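Local coordinates for protein ZmpA Glycopeptidase (Clostridium perfringens, PDB 6XSX) that acts as a metalloprotease of the M60 family, represented here by its catalytic module, and probably cleaves the polypeptide of glycosylated proteins, at residues V119-N124 against D180-K185; E215-T220 against F238-M243; D227-V232 against F369-R374. All coordinates share one frame; numbering follows the deposited sequence.

Contact 1 (V119-N124 against D180-K185); sequences VLYTSN and DVFSDK
Y121 and D180 meet over one side of the mixed sheet of the M60 peptidase module, joining strand 117-123 to strand 179-182 although strands 49-56 and 143-149 lie between them in the sheet order. The tyrosine hydroxyl donates a hydrogen bond to the aspartate, with Y121 OH 2.7 Å from D180 OD2. The two side chains come from opposite directions, and the hydroxyl arrives on the syn side of OD2, 29° out of the carboxylate plane. The carboxylate oxygen lies in the plane of the tyrosine ring, at its edge, so its separation of 3.3 Å from Y121 CE1 is an edge contact as well. Both strands run in nearly the same direction, with their axes 18° apart. Their closest approach of 11.5 Å is short for a pair separated by two other strands, consistent with a sheet that curls here, and the side chains of V119, Y121, D180 and F182 all start toward the opposite segment. F182 packs beside the polar bond: its CZ lies 3.6 Å from Y121 CE1, each ring presenting an edge to the other. The torsion about the first bond (chi1 -58°) sets F182 CG opposite its own carbonyl carbon and carries the ring toward Y121. V119 CG2 makes a looser contact, 4.0 Å from D180 OD2. The buried carboxylate is held by more than Y121: Y145 OH, from the intervening strand 143-149, also bonds OD2, while N189 ND2 of strand 186-190 bonds OD1.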
loop_
_atom_site.group_PDB
_atom_site.type_symbol
_atom_site.label_atom_id
_atom_site.label_comp_id
_atom_site.label_asym_id
_atom_site.label_seq_id
_atom_site.Cartn_x
_atom_site.Cartn_y
_atom_site.Cartn_z
ATOM N N VAL A 119 15.434 -21.681 1.633
ATOM C CA VAL A 119 15.975 -21.205 2.895
ATOM C C VAL A 119 15.030 -21.596 4.036
ATOM O O VAL A 119 13.880 -21.982 3.803
ATOM C CB VAL A 119 16.208 -19.680 2.854
ATOM C CG1 VAL A 119 17.173 -19.267 1.751
ATOM C CG2 VAL A 119 14.899 -18.914 2.751
ATOM N N LEU A 120 15.543 -21.486 5.272
ATOM C CA LEU A 120 14.799 -21.800 6.481
ATOM C C LEU A 120 14.573 -20.518 7.268
ATOM O O LEU A 120 15.501 -19.726 7.444
ATOM C CB LEU A 120 15.550 -22.820 7.357
ATOM C CG LEU A 120 15.971 -24.139 6.700
ATOM C CD1 LEU A 120 16.745 -24.993 7.689
ATOM C CD2 LEU A 120 14.772 -24.919 6.173
ATOM N N TYR A 121 13.322 -20.359 7.726
ATOM C CA TYR A 121 12.936 -19.392 8.736
ATOM C C TYR A 121 12.299 -20.128 9.916
ATOM O O TYR A 121 11.896 -21.287 9.791
ATOM C CB TYR A 121 11.925 -18.399 8.159
ATOM C CG TYR A 121 12.291 -17.800 6.819
ATOM C CD1 TYR A 121 13.400 -16.978 6.677
ATOM C CD2 TYR A 121 11.517 -18.051 5.693
ATOM C CE1 TYR A 121 13.739 -16.425 5.451
ATOM C CE2 TYR A 121 11.833 -17.498 4.460
ATOM C CZ TYR A 121 12.943 -16.678 4.344
ATOM O OH TYR A 121 13.263 -16.146 3.130
ATOM N N THR A 122 12.208 -19.440 11.059
ATOM C CA THR A 122 11.478 -19.973 12.195
ATOM C C THR A 122 10.141 -19.252 12.314
ATOM O O THR A 122 10.011 -18.073 11.965
ATOM C CB THR A 122 12.265 -19.875 13.513
ATOM O OG1 THR A 122 12.426 -18.504 13.876
ATOM C CG2 THR A 122 13.634 -20.516 13.438
ATOM N N SER A 123 9.160 -20.008 12.811
ATOM C CA SER A 123 7.864 -19.490 13.198
ATOM C C SER A 123 7.582 -20.015 14.600
ATOM O O SER A 123 7.682 -21.224 14.827
ATOM C CB SER A 123 6.813 -19.942 12.227
ATOM O OG SER A 123 5.527 -19.588 12.702
ATOM N N ASN A 124 7.283 -19.098 15.531
ATOM C CA ASN A 124 7.044 -19.483 16.911
ATOM C C ASN A 124 5.765 -18.817 17.399
ATOM O O ASN A 124 5.821 -17.873 18.186
ATOM C CB ASN A 124 8.220 -19.138 17.827
ATOM C CG ASN A 124 8.115 -19.822 19.174
ATOM O OD1 ASN A 124 7.545 -20.906 19.273
ATOM N ND2 ASN A 124 8.636 -19.188 20.211
ATOM N N ASP A 180 18.483 -12.427 1.385
ATOM C CA ASP A 180 17.394 -11.889 2.194
ATOM C C ASP A 180 17.854 -10.650 2.951
ATOM O O ASP A 180 18.948 -10.648 3.506
ATOM C CB ASP A 180 16.856 -12.906 3.207
ATOM C CG ASP A 180 15.918 -13.959 2.631
ATOM O OD1 ASP A 180 15.374 -13.728 1.539
ATOM O OD2 ASP A 180 15.724 -15.002 3.287
ATOM N N VAL A 181 16.979 -9.634 3.014
ATOM C CA VAL A 181 17.144 -8.523 3.942
ATOM C C VAL A 181 16.026 -8.577 4.979
ATOM O O VAL A 181 14.848 -8.453 4.625
ATOM C CB VAL A 181 17.113 -7.153 3.234
ATOM C CG1 VAL A 181 17.425 -6.018 4.208
ATOM C CG2 VAL A 181 18.038 -7.107 2.024
ATOM N N PHE A 182 16.418 -8.739 6.251
ATOM C CA PHE A 182 15.513 -8.640 7.386
ATOM C C PHE A 182 15.656 -7.269 8.032
ATOM O O PHE A 182 16.743 -6.901 8.482
ATOM C CB PHE A 182 15.836 -9.700 8.441
ATOM C CG PHE A 182 15.776 -11.112 7.920
ATOM C CD1 PHE A 182 14.647 -11.888 8.118
ATOM C CD2 PHE A 182 16.841 -11.655 7.215
ATOM C CE1 PHE A 182 14.589 -13.185 7.624
ATOM C CE2 PHE A 182 16.784 -12.954 6.728
ATOM C CZ PHE A 182 15.656 -13.716 6.934
ATOM N N SER A 183 14.545 -6.528 8.062
ATOM C CA SER A 183 14.475 -5.268 8.786
ATOM C C SER A 183 13.800 -5.538 10.127
ATOM O O SER A 183 13.649 -6.700 10.505
ATOM C CB SER A 183 13.746 -4.233 7.967
ATOM O OG SER A 183 12.367 -4.564 7.839
ATOM N N ASP A 184 13.392 -4.484 10.848
ATOM C CA ASP A 184 12.640 -4.710 12.073
ATOM C C ASP A 184 11.310 -5.386 11.744
ATOM O O ASP A 184 10.882 -6.298 12.459
ATOM C CB ASP A 184 12.473 -3.440 12.916
ATOM C CG ASP A 184 13.788 -2.921 13.488
ATOM O OD1 ASP A 184 14.720 -3.738 13.676
ATOM O OD2 ASP A 184 13.879 -1.707 13.727
ATOM N N LYS A 185 10.690 -4.959 10.635
ATOM C CA LYS A 185 9.293 -5.294 10.401
ATOM C C LYS A 185 9.101 -6.020 9.076
ATOM O O LYS A 185 7.979 -6.387 8.757
ATOM C CB LYS A 185 8.403 -4.042 10.448
ATOM C CG LYS A 185 8.350 -3.302 11.786
ATOM C CD LYS A 185 7.811 -4.102 12.965
ATOM C CE LYS A 185 6.339 -4.450 12.844
ATOM N NZ LYS A 185 5.781 -4.936 14.130
#

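Contact 2 (E215-T220 against F238-M243); sequences EVIKET and FRYISM. With EDO (1,2-ethanediol), chain H.
I217 has both branches directed at the 238-243 segment by its torsions: chi1 of -62° places CG2 opposite the backbone N and CG1 opposite the carbonyl carbon, and chi2 of -65° folds CD1 back. The two methyls therefore reach different partners. CG2 comes to 4.0 Å from F238 CZ, meeting the phenyl ring at its edge, near its plane, as the side chains slide past each other in opposite directions. CD1 lies 3.9 Å from Y240 CB and 4.1 Å from Y240 CG, so it touches the root of the tyrosine and stands obliquely to its ring. I217 and Y240 also have the nearest CA atoms of the two segments, 8.3 Å apart, which fits a helix packed against a strand: helix 206-224 lies against strand 240-244 of the mixed sheet and the loop leading into it. One turn along the helix, T220 turns its hydroxyl back on the backbone, with T220 OG1 3.0 Å from V216 O. T220 N uses the same acceptor from the opposite face of the carbonyl plane, so V216 O is gripped twice. Further along the strand, S242 OG hydrogen-bonds to O2 of an ethanediol, probably left from crystallisation, which is also bound by D274 O. The Y240 ring leads away from I217, and its OH bonds T260 OG1 and N286 ND2, near the helix carrying H281, E282 and H285, an HExxH pattern consistent with a metalloprotease site, though no metal is bound to it here. No hydrogen bond crosses between the segments, so the helix-strand contact itself depends on apolar fit, while Y240's polar bonds are made outside it.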
loop_
_atom_site.group_PDB
_atom_site.type_symbol
_atom_site.label_atom_id
_atom_site.label_comp_id
_atom_site.label_asym_id
_atom_site.label_seq_id
_atom_site.Cartn_x
_atom_site.Cartn_y
_atom_site.Cartn_z
ATOM N N GLU A 215 10.599 2.187 7.177
ATOM C CA GLU A 215 9.949 3.475 6.999
ATOM C C GLU A 215 8.613 3.288 6.278
ATOM O O GLU A 215 7.668 4.016 6.563
ATOM C CB GLU A 215 10.845 4.454 6.231
ATOM C CG GLU A 215 11.988 5.038 7.052
ATOM C CD GLU A 215 11.590 5.866 8.270
ATOM O OE1 GLU A 215 10.409 6.252 8.374
ATOM O OE2 GLU A 215 12.462 6.130 9.117
ATOM N N VAL A 216 8.547 2.340 5.329
ATOM C CA VAL A 216 7.315 2.121 4.581
ATOM C C VAL A 216 6.228 1.596 5.523
ATOM O O VAL A 216 5.098 2.083 5.479
ATOM C CB VAL A 216 7.519 1.205 3.358
ATOM C CG1 VAL A 216 6.204 0.739 2.755
ATOM C CG2 VAL A 216 8.371 1.873 2.291
ATOM N N ILE A 217 6.580 0.623 6.384
ATOM C CA ILE A 217 5.612 0.018 7.294
ATOM C C ILE A 217 5.140 1.051 8.321
ATOM O O ILE A 217 3.949 1.124 8.630
ATOM C CB ILE A 217 6.169 -1.261 7.964
ATOM C CG1 ILE A 217 6.489 -2.354 6.940
ATOM C CG2 ILE A 217 5.219 -1.764 9.053
ATOM C CD1 ILE A 217 5.273 -2.889 6.217
ATOM N N LYS A 218 6.080 1.854 8.836
ATOM C CA LYS A 218 5.762 2.932 9.765
ATOM C C LYS A 218 4.730 3.873 9.136
ATOM O O LYS A 218 3.660 4.092 9.695
ATOM C CB LYS A 218 7.038 3.676 10.173
ATOM C CG LYS A 218 6.923 4.526 11.433
ATOM C CD LYS A 218 8.261 5.076 11.890
ATOM C CE LYS A 218 8.130 6.304 12.766
ATOM N NZ LYS A 218 9.247 7.248 12.511
ATOM N N GLU A 219 5.054 4.417 7.959
ATOM C CA GLU A 219 4.185 5.366 7.277
ATOM C C GLU A 219 2.825 4.714 7.001
ATOM O O GLU A 219 1.790 5.329 7.243
ATOM C CB GLU A 219 4.887 5.928 6.032
ATOM C CG GLU A 219 4.096 6.972 5.257
ATOM C CD GLU A 219 3.554 8.131 6.081
ATOM O OE1 GLU A 219 4.195 8.496 7.084
ATOM O OE2 GLU A 219 2.486 8.659 5.728
ATOM N N THR A 220 2.835 3.446 6.564
ATOM C CA THR A 220 1.609 2.734 6.237
ATOM C C THR A 220 0.731 2.590 7.476
ATOM O O THR A 220 -0.484 2.785 7.414
ATOM C CB THR A 220 1.857 1.346 5.630
ATOM O OG1 THR A 220 2.427 1.530 4.334
ATOM C CG2 THR A 220 0.586 0.532 5.498
ATOM N N PHE A 238 4.837 -9.240 13.663
ATOM C CA PHE A 238 4.719 -9.764 12.312
ATOM C C PHE A 238 5.984 -9.447 11.516
ATOM O O PHE A 238 6.808 -8.634 11.926
ATOM C CB PHE A 238 3.471 -9.206 11.619
ATOM C CG PHE A 238 3.513 -7.723 11.331
ATOM C CD1 PHE A 238 4.137 -7.235 10.191
ATOM C CD2 PHE A 238 2.877 -6.820 12.173
ATOM C CE1 PHE A 238 4.150 -5.875 9.911
ATOM C CE2 PHE A 238 2.883 -5.462 11.895
ATOM C CZ PHE A 238 3.524 -4.991 10.764
ATOM N N ARG A 239 6.136 -10.101 10.364
ATOM C CA ARG A 239 7.166 -9.686 9.428
ATOM C C ARG A 239 6.551 -9.634 8.033
ATOM O O ARG A 239 6.209 -10.670 7.468
ATOM C CB ARG A 239 8.410 -10.581 9.491
ATOM C CG ARG A 239 9.579 -10.058 8.665
ATOM C CD ARG A 239 10.803 -10.968 8.671
ATOM N NE ARG A 239 11.456 -11.034 9.978
ATOM C CZ ARG A 239 12.277 -10.102 10.454
ATOM N NH1 ARG A 239 12.540 -9.025 9.736
ATOM N NH2 ARG A 239 12.830 -10.243 11.645
ATOM N N TYR A 240 6.382 -8.411 7.510
ATOM C CA TYR A 240 5.825 -8.251 6.176
ATOM C C TYR A 240 6.864 -8.772 5.192
ATOM O O TYR A 240 8.062 -8.548 5.392
ATOM C CB TYR A 240 5.490 -6.784 5.880
ATOM C CG TYR A 240 4.677 -6.610 4.619
ATOM C CD1 TYR A 240 3.289 -6.551 4.657
ATOM C CD2 TYR A 240 5.292 -6.574 3.381
ATOM C CE1 TYR A 240 2.542 -6.426 3.493
ATOM C CE2 TYR A 240 4.564 -6.458 2.210
ATOM C CZ TYR A 240 3.183 -6.375 2.266
ATOM O OH TYR A 240 2.471 -6.261 1.106
ATOM N N ILE A 241 6.394 -9.445 4.133
ATOM C CA ILE A 241 7.277 -10.120 3.189
ATOM C C ILE A 241 7.001 -9.624 1.772
ATOM O O ILE A 241 5.862 -9.685 1.303
ATOM C CB ILE A 241 7.088 -11.651 3.267
ATOM C CG1 ILE A 241 7.370 -12.186 4.676
ATOM C CG2 ILE A 241 7.935 -12.358 2.206
ATOM C CD1 ILE A 241 6.598 -13.443 5.020
ATOM N N SER A 242 8.066 -9.154 1.105
ATOM C CA SER A 242 8.103 -8.995 -0.344
ATOM C C SER A 242 9.075 -10.024 -0.914
ATOM O O SER A 242 10.232 -10.074 -0.506
ATOM C CB SER A 242 8.514 -7.596 -0.742
ATOM O OG SER A 242 7.832 -6.635 0.045
ATOM N N MET A 243 8.604 -10.865 -1.834
ATOM C CA MET A 243 9.456 -11.932 -2.336
ATOM C C MET A 243 9.320 -12.056 -3.852
ATOM O O MET A 243 8.293 -11.700 -4.434
ATOM C CB MET A 243 9.113 -13.277 -1.681
ATOM C CG MET A 243 7.703 -13.743 -1.969
ATOM S SD MET A 243 7.432 -15.509 -1.650
ATOM C CE MET A 243 7.186 -15.506 0.125
HETATM C C1 EDO H . 7.685 -1.460 -0.995
HETATM O O1 EDO H . 8.867 -1.628 -1.787
HETATM C C2 EDO H . 7.258 -2.595 -0.118
HETATM O O2 EDO H . 7.112 -3.862 -0.765
#

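Contact 3 (D227-V232 against F369-R374); sequences DESSEV and FEQEFR
V232 and R374 make the bond that crosses this contact: R374 NE lies 2.7 Å from V232 O, but the N-H...O angle of 129° makes it weak. The oxygen sits at the edge of the guanidinium, near its plane. R374 reaches it through an unusual first torsion, chi1 -101°, well away from a staggered value, followed by a bend at chi3 that folds the guanidinium back along helix 365-375, with one of its faces over Q371 CA. V232 also packs against the arginine stem, its CG2 4.4 Å from R374 CB. NH1 also bonds W224 O, at the end of helix 206-224, and N233 OD1 in the loop that follows, and the ring of F226 makes a cation-pi contact. Here the loop between helix 206-224 and strand 240-244 meets the C-terminal half of helix 365-375, and it is shaped by an Asx turn at D227. The aspartate's carboxylate lies between its own backbone N and carbonyl carbon about the first bond, and OD1 accepts from S229 N at 3.2 Å and from S229 OG at 2.7 Å. The hydroxyl comes in on the syn side, whereas the amide approaches from above the carboxylate plane. Q371 runs out extended beyond CG; the Q371 and D227 side chains cross at about a right angle, their amide and carboxylate planes 49° apart. Q371 NE2 stands 3.1 Å from D227 OD2 and 3.3 Å from D227 OD1. Q371 NE2 also hydrogen-bonds G225 O.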
loop_
_atom_site.group_PDB
_atom_site.type_symbol
_atom_site.label_atom_id
_atom_site.label_comp_id
_atom_site.label_asym_id
_atom_site.label_seq_id
_atom_site.Cartn_x
_atom_site.Cartn_y
_atom_site.Cartn_z
ATOM N N ASP A 227 -2.427 3.679 15.971
ATOM C CA ASP A 227 -1.803 4.745 16.738
ATOM C C ASP A 227 -1.654 4.331 18.204
ATOM O O ASP A 227 -1.283 5.148 19.041
ATOM C CB ASP A 227 -2.575 6.057 16.560
ATOM C CG ASP A 227 -4.016 5.955 17.025
ATOM O OD1 ASP A 227 -4.457 4.841 17.358
ATOM O OD2 ASP A 227 -4.689 6.992 17.055
ATOM N N GLU A 228 -1.943 3.057 18.503
ATOM C CA GLU A 228 -1.771 2.497 19.838
ATOM C C GLU A 228 -2.912 2.956 20.749
ATOM O O GLU A 228 -2.808 2.848 21.967
ATOM C CB GLU A 228 -0.385 2.826 20.424
ATOM C CG GLU A 228 0.799 2.376 19.571
ATOM C CD GLU A 228 0.865 0.880 19.289
ATOM O OE1 GLU A 228 0.564 0.091 20.214
ATOM O OE2 GLU A 228 1.199 0.496 18.138
ATOM N N SER A 229 -4.016 3.424 20.153
ATOM C CA SER A 229 -5.133 3.970 20.904
ATOM C C SER A 229 -6.023 2.861 21.471
ATOM O O SER A 229 -6.845 3.118 22.348
ATOM C CB SER A 229 -5.932 4.956 20.065
ATOM O OG SER A 229 -6.545 4.315 18.952
ATOM N N SER A 230 -5.865 1.633 20.958
ATOM C CA SER A 230 -6.620 0.472 21.404
ATOM C C SER A 230 -5.983 -0.774 20.798
ATOM O O SER A 230 -5.061 -0.656 19.994
ATOM C CB SER A 230 -8.057 0.569 20.976
ATOM O OG SER A 230 -8.149 0.503 19.554
ATOM N N GLU A 231 -6.511 -1.956 21.141
ATOM C CA GLU A 231 -5.908 -3.193 20.672
ATOM C C GLU A 231 -5.967 -3.264 19.144
ATOM O O GLU A 231 -4.964 -3.586 18.505
ATOM C CB GLU A 231 -6.544 -4.429 21.311
ATOM C CG GLU A 231 -5.700 -5.679 21.094
ATOM C CD GLU A 231 -6.306 -7.000 21.538
ATOM O OE1 GLU A 231 -7.466 -7.009 21.951
ATOM O OE2 GLU A 231 -5.607 -8.019 21.461
ATOM N N VAL A 232 -7.138 -2.937 18.573
ATOM C CA VAL A 232 -7.360 -3.028 17.136
ATOM C C VAL A 232 -6.590 -1.924 16.415
ATOM O O VAL A 232 -6.570 -1.887 15.189
ATOM C CB VAL A 232 -8.857 -3.040 16.753
ATOM C CG1 VAL A 232 -9.615 -4.178 17.432
ATOM C CG2 VAL A 232 -9.544 -1.698 16.998
ATOM N N PHE A 369 -11.046 7.283 9.414
ATOM C CA PHE A 369 -12.023 6.478 8.692
ATOM C C PHE A 369 -11.734 4.985 8.894
ATOM O O PHE A 369 -12.636 4.223 9.265
ATOM C CB PHE A 369 -12.078 6.906 7.223
ATOM C CG PHE A 369 -13.142 6.270 6.362
ATOM C CD1 PHE A 369 -14.410 6.820 6.269
ATOM C CD2 PHE A 369 -12.856 5.154 5.587
ATOM C CE1 PHE A 369 -15.376 6.261 5.448
ATOM C CE2 PHE A 369 -13.823 4.589 4.767
ATOM C CZ PHE A 369 -15.079 5.148 4.698
ATOM N N GLU A 370 -10.471 4.582 8.680
ATOM C CA GLU A 370 -10.044 3.201 8.894
ATOM C C GLU A 370 -10.343 2.755 10.327
ATOM O O GLU A 370 -10.784 1.622 10.535
ATOM C CB GLU A 370 -8.558 2.987 8.573
ATOM C CG GLU A 370 -8.241 2.872 7.089
ATOM C CD GLU A 370 -9.158 1.986 6.256
ATOM O OE1 GLU A 370 -8.669 0.993 5.696
ATOM O OE2 GLU A 370 -10.358 2.315 6.136
ATOM N N GLN A 371 -10.080 3.641 11.301
ATOM C CA GLN A 371 -10.325 3.358 12.711
ATOM C C GLN A 371 -11.803 3.045 12.956
ATOM O O GLN A 371 -12.116 2.113 13.695
ATOM C CB GLN A 371 -9.834 4.492 13.613
ATOM C CG GLN A 371 -8.335 4.474 13.870
ATOM C CD GLN A 371 -7.884 5.756 14.524
ATOM O OE1 GLN A 371 -8.617 6.744 14.545
ATOM N NE2 GLN A 371 -6.668 5.756 15.052
ATOM N N GLU A 372 -12.707 3.803 12.321
ATOM C CA GLU A 372 -14.132 3.558 12.505
ATOM C C GLU A 372 -14.517 2.160 12.031
ATOM O O GLU A 372 -15.287 1.472 12.705
ATOM C CB GLU A 372 -15.000 4.593 11.793
ATOM C CG GLU A 372 -14.953 5.958 12.455
ATOM C CD GLU A 372 -15.574 6.006 13.840
ATOM O OE1 GLU A 372 -16.696 5.504 14.001
ATOM O OE2 GLU A 372 -14.923 6.532 14.753
ATOM N N PHE A 373 -14.004 1.763 10.859
ATOM C CA PHE A 373 -14.370 0.485 10.262
ATOM C C PHE A 373 -13.726 -0.679 11.016
ATOM O O PHE A 373 -14.244 -1.796 11.002
ATOM C CB PHE A 373 -14.079 0.475 8.756
ATOM C CG PHE A 373 -15.227 1.016 7.942
ATOM C CD1 PHE A 373 -15.250 2.344 7.543
ATOM C CD2 PHE A 373 -16.312 0.210 7.630
ATOM C CE1 PHE A 373 -16.325 2.851 6.829
ATOM C CE2 PHE A 373 -17.388 0.716 6.916
ATOM C CZ PHE A 373 -17.388 2.034 6.513
ATOM N N ARG A 374 -12.599 -0.409 11.682
ATOM C CA ARG A 374 -11.910 -1.454 12.419
ATOM C C ARG A 374 -12.638 -1.795 13.713
ATOM O O ARG A 374 -12.541 -2.929 14.178
ATOM C CB ARG A 374 -10.467 -1.068 12.744
ATOM C CG ARG A 374 -9.451 -1.715 11.820
ATOM C CD ARG A 374 -8.087 -1.888 12.460
ATOM N NE ARG A 374 -7.484 -0.658 12.955
ATOM C CZ ARG A 374 -7.109 0.370 12.204
ATOM N NH1 ARG A 374 -6.550 1.430 12.764
ATOM N NH2 ARG A 374 -7.302 0.342 10.899
#

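Overall arrangement
Contact 1 closes before contact 2 opens, but the two adjoin, with centres about 13 Å apart, and both reach the same mixed sheet. Direct links tie them together: S183 O lies 2.7 Å from R239 NH1 and K185 O lies 2.9 Å from Y240 N, each probably a hydrogen bond. Contacts 2 and 3 interleave along the chain, since 227-232 falls between 215-220 and 238-243; their centres are about 18 Å apart. Contacts 1 and 3 lie farthest apart, about 27 Å between centres. Contact 1 lies within the sheet, contact 2 sets helix 206-224 on it, and contact 3 joins the loop after that helix to helix 365-375, touching neither of the others, its nearest atoms about 8 Å away.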